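Local coordinates for NAD-dependent epimerase/dehydratase (Methylobacillus flagellatus KT, PDB 3GPI), which is of unknown function but belongs to the NAD-dependent epimerase/dehydratase family, and so probably binds a nicotinamide adenine dinucleotide and acts as an oxidoreductase or epimerase, at residues A[111-116]-A[125-130]; A[163-168]-A[222-227]; A[177-182]-A[241-246]. All blocks are in the same frame, centred on the assembly; numbering follows the deposited sequence.

Contact 1: A[111-116]-A[125-130]; sequences GVYGQE and TPPIAK
Q115 reaches across to 125-130 and grips the backbone on both sides of P127 with its one amide group. Its OE1 accepts the amide of I128 (N to OE1 2.9 Å, 165° at the hydrogen), while NE2 donates to P126 O at 3.0 Å. That second bond leaves almost within the amide plane of Q115, and with both ends engaged the flip state of the group is settled. CG sits between the backbone N and the carbonyl carbon (chi1 55°), and a bend at chi2 (-98°) brings the amide to the P126–I128 backbone.

Backbone bonding adds less. G114 N to I128 O, 2.8 Å, is bent and weak, and a water bridges G111 O to K130 N.

The apolar part centres on P127. Its CB lies off-centre over the ring of Y113, a CH-pi contact 4.3 Å from the centroid, and also lies 3.8 Å from CG2 of V112, with the V112 and P127 side chains side by side. T125 O meets the rim of the Y113 ring in its plane, 3.4 Å from CE1. The Y113 hydroxyl turns to R153 of strand 149-158, and L138 of helix 132-143 packs on V112 and P127.

The contact joins the loop after strand 103-109, where Y113 centres an inverse gamma turn, to the loop running into helix 132-143, at the surface of the Rossmann-type domain. P126 and P127 have no N-H to donate, and separately Q115, as donor and acceptor, makes the two straight bonds, helped by one weak backbone bond, a water and the P127 packing.

Contact 2: A[163-168]-A[222-227]; sequences LRMIRQ and DLLRWL
The short helix 164-168 crosses segment 222-227 of helix 220-230 at -70°, their local axes approaching to 9.1 Å, with I166 and L227 the nearest residues along the backbones. This is a helix-helix contact, made mainly by apolar side chains, with no hydrogen bond between the two segments; helix 164-168 follows strand 149-158 of the Rossmann-type sheet.

M165 points at the other helix. Its CG touches CD2 of L223 at 3.8 Å, the two side chains crossing at about a right angle, and its CB meets CD1 of L227 at 3.7 Å. M165 has a second conformer; in the one given, the bends at chi2 and chi3 leave SD 4.1 Å from L223 CD2. I166, whose CB points away, adds a looser touch of CG1 on CD2 of L227. Q168, with CG anti to its backbone N (chi1 -174°), brings that CG to L224 CD2, the two side chains crossing at a slant.

Helix 266-277 also touches the group, Y270 meeting both M165 and L227, and Y266 reaching L223. Q231 NE2 bonds to the carbonyls of both I166 and L227. The M165 carbonyl oxygen lies 3.6 Å from CD1 of L227.

Contact 3: A[177-182]-A[241-246]; sequences ARNAWT and PPVQGN. With EDO (1,2-ethanediol), chain C.
The indole of W181 carries CG1 of V243 over one face, displaced toward the rim, with that methyl 3.5 Å from NE1. The V243 methyl gets there because CG1 stands anti to the backbone N (chi1 175°). NE1 itself finds its acceptor in E118. R178 makes a more centred overlap: its guanidinium lies flat on the backbone of G245, CA centred over one face 3.6 Å from CZ. G245 has no side chain, which lets the arginine settle there, and its backbone angles are ones that call for glycine.

The two segments are also stitched together by hydrogen bonds. Q244 N gives to N179 O at 3.0 Å, and W181 N to G245 O at the same length, each donor standing above the carbonyl plane. At the two ends an asparagine helps. N179 ND2 donates to P241 O (2.9 Å, 167°), while N246 ND2 donates to W181 O (3.0 Å) and to O2 of a 1,2-ethanediol, probably from the crystallisation liquor, which also bonds to N183 O. N179 is fixed from its other side as well, its OD1 taking the amide of H221, and a water joins N179 N to P242 O.

So the loop 241-246 is held against the edge leading into strand 181-186 by irregular backbone pairing and asparagine amides, while the arginine charge is met by E116, whose carboxylate also accepts N246 N and probably draws R178 and the loop together.

Contacts 1 and 3 lie at the surface, whereas contact 2 is buried, and the chemistry follows: mixed hydrogen bonding and ring overlap in the loops, mainly apolar side chains between the helices. Contacts 1 and 3 meet directly through E116, so the end of 111-116 joins both segments of contact 3. Contacts 2 and 3 share a neighbourhood and alternate along the chain: helix 164-168 is followed by strand 181-186, and loop 241-246 comes after helix 220-230. Their nearest atoms are about 4 Å apart. Contact 1 stays about 15 Å from contact 2 at its nearest atoms.

Contact 1: A[111-116]-A[125-130]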
ATOM      1  N   GLY A 111      -3.059   9.405   1.963  1.00 14.67           N
ATOM      2  CA  GLY A 111      -4.259  10.273   2.055  1.00 14.80           C
ATOM      3  C   GLY A 111      -4.275  10.984   3.385  1.00 16.01           C
ATOM      4  O   GLY A 111      -5.020  11.955   3.544  1.00 17.53           O
ATOM      5  N   VAL A 112      -3.461  10.573   4.357  1.00 15.18           N
ATOM      6  CA  VAL A 112      -3.375  11.308   5.627  1.00 15.72           C
ATOM      7  C   VAL A 112      -2.833  12.696   5.414  1.00 15.82           C
ATOM      8  O   VAL A 112      -3.111  13.597   6.235  1.00 15.52           O
ATOM      9  CB  VAL A 112      -2.546  10.581   6.717  1.00 16.24           C
ATOM     10  CG1 VAL A 112      -3.174   9.216   7.027  1.00 15.13           C
ATOM     11  CG2 VAL A 112      -1.093  10.396   6.336  1.00 15.28           C
ATOM     12  N   TYR A 113      -2.103  12.912   4.329  1.00 15.14           N
ATOM     13  CA  TYR A 113      -1.650  14.256   3.950  1.00 16.16           C
ATOM     14  C   TYR A 113      -2.795  14.923   3.222  1.00 16.91           C
ATOM     15  O   TYR A 113      -2.879  14.862   1.989  1.00 18.09           O
ATOM     16  CB  TYR A 113      -0.422  14.177   3.027  1.00 16.19           C
ATOM     17  CG  TYR A 113       0.796  13.584   3.674  1.00 15.93           C
ATOM     18  CD1 TYR A 113       1.588  14.329   4.543  1.00 16.87           C
ATOM     19  CD2 TYR A 113       1.189  12.283   3.381  1.00 17.07           C
ATOM     20  CE1 TYR A 113       2.720  13.776   5.118  1.00 18.12           C
ATOM     21  CE2 TYR A 113       2.311  11.731   3.954  1.00 19.02           C
ATOM     22  CZ  TYR A 113       3.074  12.474   4.805  1.00 18.86           C
ATOM     23  OH  TYR A 113       4.203  11.898   5.371  1.00 21.88           O
ATOM     24  N   GLY A 114      -3.702  15.546   3.958  1.00 17.95           N
ATOM     25  CA  GLY A 114      -4.856  16.162   3.319  1.00 17.58           C
ATOM     26  C   GLY A 114      -4.511  17.552   2.786  1.00 17.57           C
ATOM     27  O   GLY A 114      -5.318  18.139   2.048  1.00 19.59           O
ATOM     28  N   GLN A 115      -3.369  18.109   3.170  1.00 17.30           N
ATOM     29  CA  GLN A 115      -2.972  19.435   2.677  1.00 17.39           C
ATOM     30  C   GLN A 115      -2.753  19.373   1.174  1.00 18.49           C
ATOM     31  O   GLN A 115      -2.259  18.370   0.650  1.00 19.03           O
ATOM     32  CB  GLN A 115      -1.717  19.963   3.365  1.00 17.73           C
ATOM     33  CG  GLN A 115      -0.486  19.033   3.296  1.00 16.98           C
ATOM     34  CD  GLN A 115      -0.326  18.223   4.565  1.00 15.48           C
ATOM     35  OE1 GLN A 115      -1.133  17.346   4.900  1.00 15.79           O
ATOM     36  NE2 GLN A 115       0.752  18.511   5.279  1.00 17.90           N
ATOM     37  N   GLU A 116      -3.219  20.395   0.468  1.00 18.27           N
ATOM     38  CA  GLU A 116      -3.000  20.510  -0.962  1.00 18.96           C
ATOM     39  C   GLU A 116      -1.951  21.576  -1.181  1.00 20.48           C
ATOM     40  O   GLU A 116      -2.140  22.763  -0.839  1.00 21.15           O
ATOM     41  CB  GLU A 116      -4.309  20.856  -1.679  1.00 19.40           C
ATOM     42  CG  GLU A 116      -5.371  19.846  -1.459  1.00 21.59           C
ATOM     43  CD  GLU A 116      -6.416  19.856  -2.540  1.00 26.28           C
ATOM     44  OE1 GLU A 116      -7.567  20.191  -2.208  1.00 30.37           O
ATOM     45  OE2 GLU A 116      -6.110  19.549  -3.707  1.00 26.86           O
ATOM     46  N   THR A 125       7.171  15.943   7.051  1.00 17.32           N
ATOM     47  CA  THR A 125       6.033  16.860   6.954  1.00 18.17           C
ATOM     48  C   THR A 125       4.869  16.370   7.830  1.00 18.60           C
ATOM     49  O   THR A 125       4.374  15.241   7.637  1.00 18.42           O
ATOM     50  CB  THR A 125       5.494  16.875   5.487  1.00 17.05           C
ATOM     51  OG1 THR A 125       6.581  17.090   4.573  1.00 20.93           O
ATOM     52  CG2 THR A 125       4.409  17.981   5.339  1.00 19.88           C
ATOM     53  N   PRO A 126       4.381  17.184   8.789  1.00 19.12           N
ATOM     54  CA  PRO A 126       3.251  16.676   9.550  1.00 18.84           C
ATOM     55  C   PRO A 126       1.996  16.558   8.682  1.00 18.44           C
ATOM     56  O   PRO A 126       1.649  17.517   8.006  1.00 19.71           O
ATOM     57  CB  PRO A 126       3.042  17.735  10.660  1.00 20.32           C
ATOM     58  CG  PRO A 126       4.318  18.519  10.687  1.00 20.83           C
ATOM     59  CD  PRO A 126       4.868  18.483   9.304  1.00 19.52           C
ATOM     60  N   PRO A 127       1.333  15.389   8.685  1.00 18.20           N
ATOM     61  CA  PRO A 127       0.117  15.249   7.889  1.00 18.55           C
ATOM     62  C   PRO A 127      -1.057  16.000   8.529  1.00 18.11           C
ATOM     63  O   PRO A 127      -1.249  15.951   9.749  1.00 20.04           O
ATOM     64  CB  PRO A 127      -0.159  13.736   7.908  1.00 18.00           C
ATOM     65  CG  PRO A 127       0.506  13.252   9.160  1.00 20.12           C
ATOM     66  CD  PRO A 127       1.732  14.107   9.298  1.00 18.67           C
ATOM     67  N   ILE A 128      -1.822  16.697   7.688  1.00 18.00           N
ATOM     68  CA  ILE A 128      -3.034  17.383   8.127  1.00 18.95           C
ATOM     69  C   ILE A 128      -4.192  16.638   7.471  1.00 18.19           C
ATOM     70  O   ILE A 128      -4.451  16.824   6.284  1.00 18.56           O
ATOM     71  CB  ILE A 128      -3.014  18.887   7.730  1.00 18.81           C
ATOM     72  CG1 ILE A 128      -1.762  19.592   8.265  1.00 19.43           C
ATOM     73  CG2 ILE A 128      -4.285  19.592   8.281  1.00 20.63           C
ATOM     74  CD1 ILE A 128      -1.681  21.071   7.967  1.00 22.03           C
ATOM     75  N   ALA A 129      -4.856  15.777   8.244  1.00 19.08           N
ATOM     76  CA  ALA A 129      -5.937  14.949   7.710  1.00 20.00           C
ATOM     77  C   ALA A 129      -7.123  15.838   7.474  1.00 22.00           C
ATOM     78  O   ALA A 129      -7.413  16.724   8.295  1.00 23.73           O
ATOM     79  CB  ALA A 129      -6.292  13.825   8.663  1.00 18.96           C
ATOM     80  N   LYS A 130      -7.798  15.625   6.353  1.00 22.72           N
ATOM     81  CA  LYS A 130      -8.932  16.496   6.017  1.00 23.83           C
ATOM     82  C   LYS A 130     -10.191  15.719   5.833  1.00 23.90           C
ATOM     83  O   LYS A 130     -11.216  16.292   5.422  1.00 24.79           O
ATOM     84  CB  LYS A 130      -8.697  17.244   4.720  1.00 25.27           C
ATOM     85  CG  LYS A 130      -7.291  17.691   4.421  1.00 29.96           C
ATOM     86  CD  LYS A 130      -6.767  18.724   5.419  1.00 33.72           C
ATOM     87  CE  LYS A 130      -7.890  19.611   5.940  1.00 35.75           C
ATOM     88  NZ  LYS A 130      -7.367  20.593   6.883  1.00 34.71           N
TER
HETATM   89  O   HOH W   1      -6.916  13.240   4.873  1.00 23.57           O

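Contact 2: A[163-168]-A[222-227]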
ATOM      1  N   LEU A 163      -6.667  -1.400 -12.587  1.00 18.93           N
ATOM      2  CA  LEU A 163      -6.456  -0.793 -13.893  1.00 19.15           C
ATOM      3  C   LEU A 163      -7.404   0.374 -14.189  1.00 18.59           C
ATOM      4  O   LEU A 163      -7.592   0.744 -15.372  1.00 17.67           O
ATOM      5  CB  LEU A 163      -6.614  -1.857 -15.002  1.00 19.99           C
ATOM      6  CG  LEU A 163      -5.696  -3.076 -14.851  1.00 21.87           C
ATOM      7  CD1 LEU A 163      -6.049  -4.113 -15.931  1.00 24.87           C
ATOM      8  CD2 LEU A 163      -4.213  -2.748 -14.934  1.00 25.18           C
ATOM      9  N   ARG A 164      -7.979   0.990 -13.148  1.00 17.28           N
ATOM     10  CA  ARG A 164      -8.882   2.133 -13.352  1.00 17.10           C
ATOM     11  C   ARG A 164      -8.316   3.228 -14.264  1.00 16.26           C
ATOM     12  O   ARG A 164      -9.049   3.770 -15.083  1.00 16.87           O
ATOM     13  CB  ARG A 164      -9.376   2.771 -12.066  1.00 18.49           C
ATOM     14  CG  ARG A 164     -10.544   3.694 -12.329  1.00 23.69           C
ATOM     15  CD  ARG A 164     -11.154   4.256 -11.067  1.00 30.94           C
ATOM     16  NE  ARG A 164     -11.740   5.568 -11.346  1.00 36.78           N
ATOM     17  CZ  ARG A 164     -12.982   5.777 -11.771  1.00 39.41           C
ATOM     18  NH1 ARG A 164     -13.810   4.759 -11.960  1.00 41.26           N
ATOM     19  NH2 ARG A 164     -13.405   7.022 -11.984  1.00 41.23           N
ATOM     20  N   MET A 165      -7.042   3.592 -14.141  1.00 15.36           N
ATOM     21  CA  MET A 165      -6.500   4.678 -14.955  0.50 14.91           C
ATOM     22  C   MET A 165      -6.485   4.283 -16.432  1.00 14.68           C
ATOM     23  O   MET A 165      -6.700   5.118 -17.326  1.00 14.76           O
ATOM     24  CB  MET A 165      -5.073   5.063 -14.517  0.50 15.57           C
ATOM     25  CG  MET A 165      -4.961   5.945 -13.244  0.50 15.25           C
ATOM     26  SD  MET A 165      -5.902   7.511 -13.228  0.50 17.11           S
ATOM     27  CE  MET A 165      -7.362   6.877 -12.438  0.50 18.12           C
ATOM     28  N   ILE A 166      -6.196   3.009 -16.690  1.00 15.03           N
ATOM     29  CA  ILE A 166      -6.186   2.488 -18.074  1.00 14.82           C
ATOM     30  C   ILE A 166      -7.576   2.582 -18.681  1.00 15.72           C
ATOM     31  O   ILE A 166      -7.707   3.016 -19.848  1.00 14.28           O
ATOM     32  CB  ILE A 166      -5.648   1.039 -18.147  1.00 14.91           C
ATOM     33  CG1 ILE A 166      -4.138   1.053 -17.955  1.00 17.04           C
ATOM     34  CG2 ILE A 166      -5.996   0.332 -19.492  1.00 16.73           C
ATOM     35  CD1 ILE A 166      -3.513  -0.326 -17.880  1.00 17.18           C
ATOM     36  N   ARG A 167      -8.589   2.219 -17.904  1.00 14.83           N
ATOM     37  CA  ARG A 167      -9.964   2.296 -18.414  1.00 15.15           C
ATOM     38  C   ARG A 167     -10.388   3.751 -18.554  1.00 15.11           C
ATOM     39  O   ARG A 167     -10.942   4.110 -19.607  1.00 16.67           O
ATOM     40  CB  ARG A 167     -10.935   1.508 -17.522  1.00 16.70           C
ATOM     41  CG  ARG A 167     -10.667  -0.007 -17.569  1.00 19.09           C
ATOM     42  CD  ARG A 167     -11.722  -0.769 -16.770  1.00 20.01           C
ATOM     43  NE  ARG A 167     -11.869  -0.271 -15.394  1.00 21.47           N
ATOM     44  CZ  ARG A 167     -11.236  -0.769 -14.335  1.00 21.28           C
ATOM     45  NH1 ARG A 167     -10.385  -1.784 -14.440  1.00 21.62           N
ATOM     46  NH2 ARG A 167     -11.450  -0.241 -13.158  1.00 22.76           N
ATOM     47  N   GLN A 168     -10.113   4.595 -17.561  1.00 15.59           N
ATOM     48  CA  GLN A 168     -10.522   5.982 -17.625  1.00 15.94           C
ATOM     49  C   GLN A 168      -9.860   6.687 -18.831  1.00 15.09           C
ATOM     50  O   GLN A 168     -10.444   7.588 -19.439  1.00 14.51           O
ATOM     51  CB  GLN A 168     -10.149   6.735 -16.369  1.00 17.08           C
ATOM     52  CG  GLN A 168     -10.723   8.179 -16.361  1.00 22.02           C
ATOM     53  CD  GLN A 168     -10.651   8.929 -15.042  1.00 30.04           C
ATOM     54  OE1 GLN A 168      -9.680   8.836 -14.275  1.00 30.17           O
ATOM     55  NE2 GLN A 168     -11.674   9.736 -14.807  1.00 31.68           N
ATOM     56  N   ASP A 222      -1.803  14.437 -17.512  1.00 12.50           N
ATOM     57  CA  ASP A 222      -0.653  13.922 -18.230  1.00 12.83           C
ATOM     58  C   ASP A 222      -0.655  12.398 -18.247  1.00 13.29           C
ATOM     59  O   ASP A 222      -0.299  11.783 -19.252  1.00 12.63           O
ATOM     60  CB  ASP A 222       0.655  14.414 -17.609  1.00 12.80           C
ATOM     61  CG  ASP A 222       0.931  15.889 -17.874  1.00 15.38           C
ATOM     62  OD1 ASP A 222       0.216  16.523 -18.678  1.00 17.26           O
ATOM     63  OD2 ASP A 222       1.876  16.377 -17.238  1.00 17.27           O
ATOM     64  N   LEU A 223      -1.059  11.774 -17.152  1.00 11.97           N
ATOM     65  CA  LEU A 223      -1.124  10.321 -17.105  1.00 12.94           C
ATOM     66  C   LEU A 223      -2.217   9.815 -18.045  1.00 12.28           C
ATOM     67  O   LEU A 223      -1.979   8.887 -18.808  1.00 13.46           O
ATOM     68  CB  LEU A 223      -1.404   9.874 -15.662  1.00 12.90           C
ATOM     69  CG  LEU A 223      -1.571   8.370 -15.508  1.00 12.38           C
ATOM     70  CD1 LEU A 223      -0.325   7.573 -15.971  1.00 14.49           C
ATOM     71  CD2 LEU A 223      -1.881   8.001 -14.078  1.00 14.96           C
ATOM     72  N   LEU A 224      -3.382  10.451 -18.002  1.00 13.11           N
ATOM     73  CA  LEU A 224      -4.505  10.034 -18.853  1.00 12.54           C
ATOM     74  C   LEU A 224      -4.158  10.190 -20.325  1.00 13.02           C
ATOM     75  O   LEU A 224      -4.445   9.284 -21.083  1.00 12.89           O
ATOM     76  CB  LEU A 224      -5.766  10.794 -18.474  1.00 14.14           C
ATOM     77  CG  LEU A 224      -6.378  10.428 -17.144  1.00 13.14           C
ATOM     78  CD1 LEU A 224      -7.368  11.534 -16.734  1.00 15.96           C
ATOM     79  CD2 LEU A 224      -7.041   9.034 -17.200  1.00 15.42           C
ATOM     80  N   ARG A 225      -3.497  11.288 -20.705  1.00 13.09           N
ATOM     81  CA  ARG A 225      -3.118  11.447 -22.110  1.00 12.47           C
ATOM     82  C   ARG A 225      -2.073  10.431 -22.525  1.00 13.05           C
ATOM     83  O   ARG A 225      -2.140   9.933 -23.632  1.00 13.98           O
ATOM     84  CB  ARG A 225      -2.621  12.859 -22.368  1.00 12.97           C
ATOM     85  CG  ARG A 225      -3.736  13.884 -22.404  1.00 14.42           C
ATOM     86  CD  ARG A 225      -3.146  15.231 -22.632  1.00 16.40           C
ATOM     87  NE  ARG A 225      -4.185  16.215 -22.854  1.00 20.34           N
ATOM     88  CZ  ARG A 225      -3.989  17.301 -23.594  1.00 22.32           C
ATOM     89  NH1 ARG A 225      -2.821  17.494 -24.215  1.00 22.94           N
ATOM     90  NH2 ARG A 225      -4.985  18.168 -23.722  1.00 23.41           N
ATOM     91  N   TRP A 226      -1.106  10.128 -21.643  1.00 13.26           N
ATOM     92  CA  TRP A 226      -0.054   9.152 -21.983  1.00 13.68           C
ATOM     93  C   TRP A 226      -0.733   7.786 -22.196  1.00 14.71           C
ATOM     94  O   TRP A 226      -0.431   7.039 -23.163  1.00 14.44           O
ATOM     95  CB  TRP A 226       0.954   9.118 -20.796  1.00 14.16           C
ATOM     96  CG  TRP A 226       2.189   8.249 -21.072  1.00 14.87           C
ATOM     97  CD1 TRP A 226       3.391   8.685 -21.562  1.00 19.78           C
ATOM     98  CD2 TRP A 226       2.329   6.851 -20.846  1.00 15.08           C
ATOM     99  NE1 TRP A 226       4.263   7.640 -21.662  1.00 18.39           N
ATOM    100  CE2 TRP A 226       3.643   6.500 -21.226  1.00 17.10           C
ATOM    101  CE3 TRP A 226       1.489   5.860 -20.335  1.00 16.05           C
ATOM    102  CZ2 TRP A 226       4.131   5.186 -21.129  1.00 19.15           C
ATOM    103  CZ3 TRP A 226       1.970   4.549 -20.225  1.00 17.18           C
ATOM    104  CH2 TRP A 226       3.285   4.226 -20.645  1.00 17.64           C
ATOM    105  N   LEU A 227      -1.648   7.432 -21.293  1.00 13.27           N
ATOM    106  CA  LEU A 227      -2.368   6.180 -21.404  1.00 14.33           C
ATOM    107  C   LEU A 227      -3.292   6.124 -22.637  1.00 14.40           C
ATOM    108  O   LEU A 227      -3.448   5.070 -23.272  1.00 14.97           O
ATOM    109  CB  LEU A 227      -3.163   5.933 -20.140  1.00 13.63           C
ATOM    110  CG  LEU A 227      -2.317   5.523 -18.921  1.00 14.31           C
ATOM    111  CD1 LEU A 227      -3.142   5.513 -17.674  1.00 14.45           C
ATOM    112  CD2 LEU A 227      -1.607   4.162 -19.152  1.00 16.26           C
TER

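Contact 3: A[177-182]-A[241-246]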
ATOM      1  N   ALA A 177     -12.309  17.472 -14.189  1.00 19.78           N
ATOM      2  CA  ALA A 177     -12.076  18.859 -14.558  1.00 20.03           C
ATOM      3  C   ALA A 177     -10.751  19.368 -13.986  1.00 20.39           C
ATOM      4  O   ALA A 177     -10.040  20.114 -14.634  1.00 22.30           O
ATOM      5  CB  ALA A 177     -13.252  19.742 -14.064  1.00 20.45           C
ATOM      6  N   ARG A 178     -10.455  18.974 -12.764  1.00 21.10           N
ATOM      7  CA  ARG A 178      -9.274  19.462 -12.056  1.00 19.98           C
ATOM      8  C   ARG A 178      -8.080  18.584 -12.392  1.00 19.22           C
ATOM      9  O   ARG A 178      -8.191  17.359 -12.330  1.00 22.78           O
ATOM     10  CB  ARG A 178      -9.515  19.411 -10.562  1.00 21.03           C
ATOM     11  CG  ARG A 178      -8.526  20.218  -9.812  1.00 25.57           C
ATOM     12  CD  ARG A 178      -8.110  19.466  -8.620  1.00 33.93           C
ATOM     13  NE  ARG A 178      -8.074  20.322  -7.463  1.00 36.10           N
ATOM     14  CZ  ARG A 178      -7.975  19.892  -6.211  1.00 34.21           C
ATOM     15  NH1 ARG A 178      -7.874  18.590  -5.930  1.00 33.51           N
ATOM     16  NH2 ARG A 178      -7.957  20.782  -5.242  1.00 34.19           N
ATOM     17  N   ASN A 179      -6.953  19.211 -12.691  1.00 16.21           N
ATOM     18  CA  ASN A 179      -5.728  18.499 -13.074  1.00 13.87           C
ATOM     19  C   ASN A 179      -4.741  18.415 -11.910  1.00 13.75           C
ATOM     20  O   ASN A 179      -3.740  19.113 -11.886  1.00 14.13           O
ATOM     21  CB  ASN A 179      -5.127  19.207 -14.303  1.00 13.40           C
ATOM     22  CG  ASN A 179      -3.977  18.462 -14.892  1.00 12.94           C
ATOM     23  OD1 ASN A 179      -3.822  17.255 -14.628  1.00 14.64           O
ATOM     24  ND2 ASN A 179      -3.172  19.122 -15.697  1.00 16.38           N
ATOM     25  N   ALA A 180      -5.058  17.535 -10.960  1.00 13.89           N
ATOM     26  CA  ALA A 180      -4.307  17.421  -9.705  1.00 14.45           C
ATOM     27  C   ALA A 180      -3.118  16.481  -9.836  1.00 13.22           C
ATOM     28  O   ALA A 180      -3.116  15.580 -10.660  1.00 13.63           O
ATOM     29  CB  ALA A 180      -5.247  16.931  -8.640  1.00 15.41           C
ATOM     30  N   TRP A 181      -2.112  16.684  -8.996  1.00 13.01           N
ATOM     31  CA  TRP A 181      -1.017  15.728  -8.875  1.00 13.60           C
ATOM     32  C   TRP A 181      -1.489  14.349  -8.446  1.00 13.80           C
ATOM     33  O   TRP A 181      -2.414  14.200  -7.642  1.00 14.82           O
ATOM     34  CB  TRP A 181      -0.009  16.237  -7.845  1.00 13.83           C
ATOM     35  CG  TRP A 181       0.733  17.414  -8.354  1.00 14.15           C
ATOM     36  CD1 TRP A 181       0.464  18.740  -8.080  1.00 17.08           C
ATOM     37  CD2 TRP A 181       1.817  17.405  -9.275  1.00 13.36           C
ATOM     38  NE1 TRP A 181       1.351  19.540  -8.747  1.00 15.67           N
ATOM     39  CE2 TRP A 181       2.200  18.757  -9.491  1.00 15.45           C
ATOM     40  CE3 TRP A 181       2.552  16.378  -9.905  1.00 14.00           C
ATOM     41  CZ2 TRP A 181       3.256  19.112 -10.344  1.00 15.76           C
ATOM     42  CZ3 TRP A 181       3.617  16.736 -10.748  1.00 16.48           C
ATOM     43  CH2 TRP A 181       3.957  18.089 -10.951  1.00 15.10           C
ATOM     44  N   THR A 182      -0.860  13.324  -9.026  1.00 12.51           N
ATOM     45  CA  THR A 182      -1.154  11.941  -8.655  1.00 13.12           C
ATOM     46  C   THR A 182       0.148  11.222  -8.320  1.00 12.89           C
ATOM     47  O   THR A 182       1.181  11.415  -9.012  1.00 14.40           O
ATOM     48  CB  THR A 182      -1.928  11.189  -9.787  1.00 13.34           C
ATOM     49  OG1 THR A 182      -1.139  11.138 -10.995  1.00 14.90           O
ATOM     50  CG2 THR A 182      -3.273  11.857 -10.076  1.00 14.85           C
ATOM     51  N   PRO A 241      -5.577  21.203 -18.549  1.00 21.42           N
ATOM     52  CA  PRO A 241      -5.987  22.217 -17.584  1.00 21.35           C
ATOM     53  C   PRO A 241      -4.781  22.594 -16.709  1.00 21.86           C
ATOM     54  O   PRO A 241      -3.838  21.822 -16.596  1.00 21.15           O
ATOM     55  CB  PRO A 241      -7.072  21.514 -16.778  1.00 22.68           C
ATOM     56  CG  PRO A 241      -7.515  20.358 -17.641  1.00 21.20           C
ATOM     57  CD  PRO A 241      -6.294  19.928 -18.357  1.00 21.98           C
ATOM     58  N   PRO A 242      -4.752  23.802 -16.143  1.00 21.82           N
ATOM     59  CA  PRO A 242      -3.688  24.165 -15.225  1.00 22.17           C
ATOM     60  C   PRO A 242      -3.470  23.093 -14.130  1.00 21.45           C
ATOM     61  O   PRO A 242      -4.436  22.499 -13.590  1.00 21.37           O
ATOM     62  CB  PRO A 242      -4.204  25.514 -14.603  1.00 23.03           C
ATOM     63  CG  PRO A 242      -5.624  25.568 -14.922  1.00 25.06           C
ATOM     64  CD  PRO A 242      -5.785  24.861 -16.231  1.00 22.48           C
ATOM     65  N   VAL A 243      -2.198  22.842 -13.840  1.00 21.83           N
ATOM     66  CA  VAL A 243      -1.823  21.830 -12.856  1.00 22.16           C
ATOM     67  C   VAL A 243      -2.068  22.409 -11.476  1.00 21.81           C
ATOM     68  O   VAL A 243      -1.447  23.423 -11.098  1.00 23.71           O
ATOM     69  CB  VAL A 243      -0.357  21.439 -13.021  1.00 22.13           C
ATOM     70  CG1 VAL A 243       0.073  20.457 -11.911  1.00 22.26           C
ATOM     71  CG2 VAL A 243      -0.122  20.838 -14.407  1.00 23.63           C
ATOM     72  N   GLN A 244      -2.963  21.777 -10.726  1.00 20.39           N
ATOM     73  CA  GLN A 244      -3.327  22.262  -9.408  1.00 20.80           C
ATOM     74  C   GLN A 244      -4.089  21.197  -8.631  1.00 18.87           C
ATOM     75  O   GLN A 244      -5.020  20.581  -9.137  1.00 18.80           O
ATOM     76  CB  GLN A 244      -4.160  23.559  -9.548  1.00 21.37           C
ATOM     77  CG  GLN A 244      -4.364  24.266  -8.229  1.00 26.37           C
ATOM     78  CD  GLN A 244      -5.633  23.842  -7.554  1.00 31.45           C
ATOM     79  OE1 GLN A 244      -6.693  23.770  -8.192  1.00 32.58           O
ATOM     80  NE2 GLN A 244      -5.553  23.571  -6.249  1.00 32.58           N
ATOM     81  N   GLY A 245      -3.657  20.944  -7.397  1.00 19.13           N
ATOM     82  CA  GLY A 245      -4.370  20.044  -6.526  1.00 16.76           C
ATOM     83  C   GLY A 245      -3.546  18.866  -6.004  1.00 15.51           C
ATOM     84  O   GLY A 245      -2.554  18.452  -6.611  1.00 15.38           O
ATOM     85  N   ASN A 246      -3.951  18.376  -4.836  1.00 15.88           N
ATOM     86  CA  ASN A 246      -3.275  17.280  -4.156  1.00 15.96           C
ATOM     87  C   ASN A 246      -1.835  17.694  -3.810  1.00 16.91           C
ATOM     88  O   ASN A 246      -1.638  18.846  -3.419  1.00 17.01           O
ATOM     89  CB  ASN A 246      -3.344  15.978  -4.966  1.00 16.38           C
ATOM     90  CG  ASN A 246      -3.091  14.755  -4.101  1.00 17.70           C
ATOM     91  OD1 ASN A 246      -3.414  14.714  -2.901  1.00 21.09           O
ATOM     92  ND2 ASN A 246      -2.479  13.761  -4.694  1.00 17.41           N
TER
HETATM   93  C1  EDO C 286      -2.300  10.946  -5.581  1.00 27.77           C
HETATM   94  O1  EDO C 286      -2.776   9.975  -6.471  1.00 28.72           O
HETATM   95  C2  EDO C 286      -1.815  10.314  -4.321  1.00 25.24           C
HETATM   96  O2  EDO C 286      -1.583  11.224  -3.286  1.00 33.55           O
HETATM   97  O   HOH W   2      -7.130  22.172 -12.943  1.00 26.18           O